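Local structure of putative hydrolase (Bacteroides ovatus, 4HBS) at residues 224-229 with 295-300; 246-251 with 286-291. The protein is a putative hydrolase with a five-bladed beta-propeller fold, whose substrate is not established but whose family is grouped with the beta-fructosidase-like glycoside hydrolases. All blocks are in the same frame, centred on the assembly; numbering follows the deposited sequence.

Contact 1 of 2, residues 224-229 with 295-300; sequences YGDTMW and CSMPWV
T227 and W299 face each other where strand 227-229 runs beside strand 298-300, the two axes nearly parallel at 16° and 6.3 Å apart at closest approach. T227 contributes the largest share of the contact. Its OG1 donates a hydrogen bond to P298 O, 2.6 Å away. The donor lies almost on the extended line of that carbonyl bond (C=O...donor angle 172°). CG2 sits over one face of the W299 six-membered ring, 3.6 Å from its centroid, in a CH-pi contact. OG1 lies between the backbone N and the carbonyl carbon (chi1 73°), which leaves CG2 beside the N and directed at the indole. The two strands are the innermost of successive propeller blades, each the first of its antiparallel sheet, so the contact joins neighbouring blades. Replacing the W299 indole with the methyl of an alanine is likely to leave the T227 methyl without its aromatic face and open a gap beside it. The selenomethionine M297 flanks the same methyl, SE to T227 CG2 being 4.0 Å, and its terminal methyl CE reaches D226 CB. The D226 carboxylate pairs with R188. Farther along, W229 CB meets V300 CG1 at 4.4 Å.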
# COMPACT_ATOMS: atom_id res chain seq x y z
N TYR A 224 -12.12 -6.93 1.83
CA TYR A 224 -12.83 -5.67 1.52
C TYR A 224 -12.25 -4.57 2.38
O TYR A 224 -12.20 -4.72 3.60
CB TYR A 224 -14.33 -5.78 1.76
CG TYR A 224 -15.07 -6.61 0.74
CD1 TYR A 224 -15.33 -6.12 -0.53
CD2 TYR A 224 -15.58 -7.86 1.08
CE1 TYR A 224 -16.07 -6.86 -1.46
CE2 TYR A 224 -16.31 -8.62 0.16
CZ TYR A 224 -16.54 -8.12 -1.12
OH TYR A 224 -17.28 -8.82 -2.04
N GLY A 225 -11.73 -3.53 1.73
CA GLY A 225 -11.12 -2.40 2.41
C GLY A 225 -9.60 -2.33 2.34
O GLY A 225 -9.02 -1.39 2.89
N ASP A 226 -8.94 -3.32 1.65
CA ASP A 226 -7.47 -3.28 1.47
C ASP A 226 -7.09 -1.94 0.80
O ASP A 226 -6.03 -1.38 1.10
CB ASP A 226 -6.98 -4.47 0.64
CG ASP A 226 -6.98 -5.81 1.36
OD1 ASP A 226 -6.88 -5.81 2.61
OD2 ASP A 226 -7.06 -6.85 0.68
N THR A 227 -7.97 -1.46 -0.11
CA THR A 227 -7.95 -0.13 -0.71
C THR A 227 -9.34 0.45 -0.44
O THR A 227 -10.29 -0.31 -0.18
CB THR A 227 -7.56 -0.15 -2.19
OG1 THR A 227 -8.64 -0.66 -2.95
CG2 THR A 227 -6.28 -0.92 -2.44
N MSE A 228 -9.45 1.77 -0.49
CA MSE A 228 -10.69 2.47 -0.20
C MSE A 228 -10.90 3.68 -1.08
O MSE A 228 -9.96 4.16 -1.72
CB MSE A 228 -10.66 2.95 1.24
CG MSE A 228 -11.35 2.04 2.18
SE MSE A 228 -10.91 2.38 4.04
CE MSE A 228 -10.52 4.07 4.02
N TRP A 229 -12.12 4.21 -1.05
CA TRP A 229 -12.46 5.46 -1.72
C TRP A 229 -13.59 6.16 -0.96
O TRP A 229 -14.72 5.67 -0.97
CB TRP A 229 -12.83 5.25 -3.20
CG TRP A 229 -13.40 6.49 -3.80
CD1 TRP A 229 -14.71 6.73 -4.08
CD2 TRP A 229 -12.73 7.75 -3.90
NE1 TRP A 229 -14.88 8.05 -4.42
CE2 TRP A 229 -13.68 8.69 -4.36
CE3 TRP A 229 -11.41 8.18 -3.70
CZ2 TRP A 229 -13.34 10.01 -4.64
CZ3 TRP A 229 -11.08 9.49 -3.99
CH2 TRP A 229 -12.04 10.40 -4.42
N CYS A 295 -6.50 -7.89 -12.50
CA CYS A 295 -5.65 -6.91 -11.84
C CYS A 295 -5.62 -7.18 -10.33
O CYS A 295 -6.51 -7.86 -9.81
CB CYS A 295 -6.11 -5.48 -12.16
SG CYS A 295 -6.84 -4.58 -10.76
N SER A 296 -4.59 -6.66 -9.64
CA SER A 296 -4.44 -6.81 -8.19
C SER A 296 -4.20 -5.45 -7.53
O SER A 296 -3.63 -4.55 -8.15
CB SER A 296 -3.30 -7.77 -7.87
OG SER A 296 -2.06 -7.23 -8.28
N MSE A 297 -4.61 -5.32 -6.26
CA MSE A 297 -4.49 -4.10 -5.47
C MSE A 297 -5.09 -2.91 -6.25
O MSE A 297 -4.38 -1.97 -6.59
CB MSE A 297 -3.02 -3.83 -5.05
CG MSE A 297 -2.62 -4.52 -3.77
SE MSE A 297 -3.75 -4.02 -2.27
CE MSE A 297 -3.41 -5.53 -1.09
N PRO A 298 -6.39 -2.96 -6.59
CA PRO A 298 -7.00 -1.86 -7.36
C PRO A 298 -7.17 -0.63 -6.49
O PRO A 298 -7.71 -0.73 -5.40
CB PRO A 298 -8.35 -2.44 -7.77
CG PRO A 298 -8.69 -3.37 -6.69
CD PRO A 298 -7.39 -4.00 -6.28
N TRP A 299 -6.69 0.52 -6.97
CA TRP A 299 -6.80 1.80 -6.27
C TRP A 299 -7.74 2.64 -7.00
O TRP A 299 -7.44 3.01 -8.13
CB TRP A 299 -5.44 2.49 -6.21
CG TRP A 299 -4.51 1.83 -5.26
CD1 TRP A 299 -3.61 0.85 -5.54
CD2 TRP A 299 -4.48 2.03 -3.85
NE1 TRP A 299 -3.02 0.40 -4.38
CE2 TRP A 299 -3.52 1.13 -3.32
CE3 TRP A 299 -5.17 2.87 -2.97
CZ2 TRP A 299 -3.22 1.08 -1.95
CZ3 TRP A 299 -4.88 2.82 -1.62
CH2 TRP A 299 -3.91 1.93 -1.12
N VAL A 300 -8.90 2.99 -6.40
CA VAL A 300 -9.91 3.83 -7.05
C VAL A 300 -9.86 5.27 -6.48
O VAL A 300 -9.59 5.48 -5.29
CB VAL A 300 -11.32 3.21 -6.92
CG1 VAL A 300 -12.41 4.16 -7.43
CG2 VAL A 300 -11.36 1.87 -7.67

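Contact 2 of 2, residues 246-251 with 286-291; sequences VAVART and STIIPL
V246, on the third strand of its blade, meets T287, I288 and I289 of loop 286-291. This loop follows helix 280-285 and belongs to the connection to the next blade, which starts with strand 298-303. Two hydrogen bonds involve the backbone of V246. I288 N donates to V246 O over 2.7 Å and approaches the carbonyl nearly end-on. V246 N gives a weak bond to the side chain of T287, 3.3 Å from N to OG1. OG1 is anti to the T287 backbone N (chi1 -173°), which turns the hydroxyl to the strand. A CA-H...O contact from T287 CA adds a second approach to V246 O.

The apolar contacts lie beside these bonds. V246 CG1 packs on I288 CG1 at 3.8 Å, and the other methyl, CG2, on I289 CD1 at 3.7 Å. Farther along the strand, V248 CG1 touches I288 CG2 at 3.8 Å, the side chains crossing at about a right angle. M309 of strand 306-312, in the following blade, touches both V246 and I289.

The loop is therefore fixed to the blade by one good backbone bond and a hydrocarbon cluster, and the buried carbonyl of V246 has its polar need met within that cluster.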
# COMPACT_ATOMS: atom_id res chain seq x y z
N VAL A 246 -12.11 -8.00 -9.33
CA VAL A 246 -12.29 -6.89 -8.37
C VAL A 246 -13.72 -6.80 -7.90
O VAL A 246 -14.59 -6.51 -8.71
CB VAL A 246 -11.85 -5.54 -8.99
CG1 VAL A 246 -11.97 -4.41 -7.97
CG2 VAL A 246 -10.44 -5.61 -9.56
N ALA A 247 -13.96 -7.00 -6.59
CA ALA A 247 -15.29 -6.88 -5.97
C ALA A 247 -15.30 -5.63 -5.08
O ALA A 247 -14.25 -5.18 -4.64
CB ALA A 247 -15.60 -8.12 -5.17
N VAL A 248 -16.48 -5.08 -4.81
CA VAL A 248 -16.61 -3.86 -4.00
C VAL A 248 -17.73 -3.98 -2.93
O VAL A 248 -18.75 -4.65 -3.14
CB VAL A 248 -16.85 -2.63 -4.92
CG1 VAL A 248 -18.17 -2.74 -5.68
CG2 VAL A 248 -16.79 -1.31 -4.14
N ALA A 249 -17.49 -3.32 -1.79
CA ALA A 249 -18.42 -3.18 -0.67
C ALA A 249 -18.42 -1.72 -0.26
O ALA A 249 -17.58 -0.98 -0.77
CB ALA A 249 -18.01 -4.07 0.49
N ARG A 250 -19.31 -1.29 0.63
CA ARG A 250 -19.30 0.11 1.07
C ARG A 250 -19.92 0.27 2.46
O ARG A 250 -20.77 -0.51 2.85
CB ARG A 250 -19.99 1.04 0.04
CG ARG A 250 -21.52 1.12 0.15
CD ARG A 250 -22.14 1.86 -1.02
NE ARG A 250 -23.60 1.77 -1.03
CZ ARG A 250 -24.39 2.21 -2.02
NH1 ARG A 250 -23.87 2.79 -3.09
NH2 ARG A 250 -25.71 2.06 -1.94
N THR A 251 -19.51 1.33 3.15
CA THR A 251 -19.99 1.67 4.49
C THR A 251 -21.25 2.52 4.37
O THR A 251 -21.39 3.27 3.40
CB THR A 251 -18.89 2.41 5.25
OG1 THR A 251 -18.66 3.68 4.64
CG2 THR A 251 -17.60 1.61 5.31
N SER A 286 -19.23 -11.26 -9.31
CA SER A 286 -19.55 -9.84 -9.18
C SER A 286 -18.33 -8.92 -9.46
O SER A 286 -18.21 -7.87 -8.83
CB SER A 286 -20.04 -9.58 -7.76
OG SER A 286 -20.89 -10.62 -7.34
N THR A 287 -17.42 -9.33 -10.38
CA THR A 287 -16.25 -8.51 -10.73
C THR A 287 -16.72 -7.15 -11.29
O THR A 287 -17.66 -7.11 -12.09
CB THR A 287 -15.33 -9.26 -11.72
OG1 THR A 287 -14.14 -8.49 -11.88
CG2 THR A 287 -15.97 -9.49 -13.09
N ILE A 288 -16.10 -6.02 -10.84
CA ILE A 288 -16.48 -4.69 -11.31
C ILE A 288 -15.54 -4.19 -12.43
O ILE A 288 -15.73 -3.08 -12.91
CB ILE A 288 -16.66 -3.65 -10.17
CG1 ILE A 288 -15.34 -3.29 -9.45
CG2 ILE A 288 -17.71 -4.15 -9.17
CD1 ILE A 288 -15.41 -2.03 -8.69
N ILE A 289 -14.59 -5.02 -12.90
CA ILE A 289 -13.69 -4.72 -14.04
C ILE A 289 -14.15 -5.65 -15.18
O ILE A 289 -14.99 -6.51 -14.92
CB ILE A 289 -12.19 -4.91 -13.66
CG1 ILE A 289 -11.90 -6.31 -13.06
CG2 ILE A 289 -11.77 -3.83 -12.71
CD1 ILE A 289 -10.48 -6.70 -13.06
N PRO A 290 -13.64 -5.56 -16.43
CA PRO A 290 -14.12 -6.49 -17.47
C PRO A 290 -13.76 -7.95 -17.16
O PRO A 290 -12.84 -8.22 -16.37
CB PRO A 290 -13.43 -6.00 -18.75
CG PRO A 290 -13.00 -4.60 -18.44
CD PRO A 290 -12.67 -4.60 -16.98
N LEU A 291 -14.49 -8.90 -17.76
CA LEU A 291 -14.28 -10.35 -17.52
C LEU A 291 -12.99 -10.85 -18.22
O LEU A 291 -12.43 -11.89 -17.84
CB LEU A 291 -15.50 -11.17 -18.01
CG LEU A 291 -16.71 -11.19 -17.06
CD1 LEU A 291 -17.26 -9.78 -16.81
CD2 LEU A 291 -17.81 -12.09 -17.61

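In the fold
The centres of contacts 1 and 2 lie about 10 Å apart, and both reach the five-stranded antiparallel sheet 227-274. Contact 1 uses its first strand, 227-230, and contact 2 its third, 245-251. Along the chain the order is 224-229, 246-251, 286-291, 295-300, so contact 2 falls wholly between the two segments of contact 1. They also touch directly: Y224 packs on A247 and A249, and P298 CG lies 3.7 Å from V246 CG1. Contact 1 joins this blade to the next, whose first strand is 298-303, while contact 2 holds the connecting chain to the first of them.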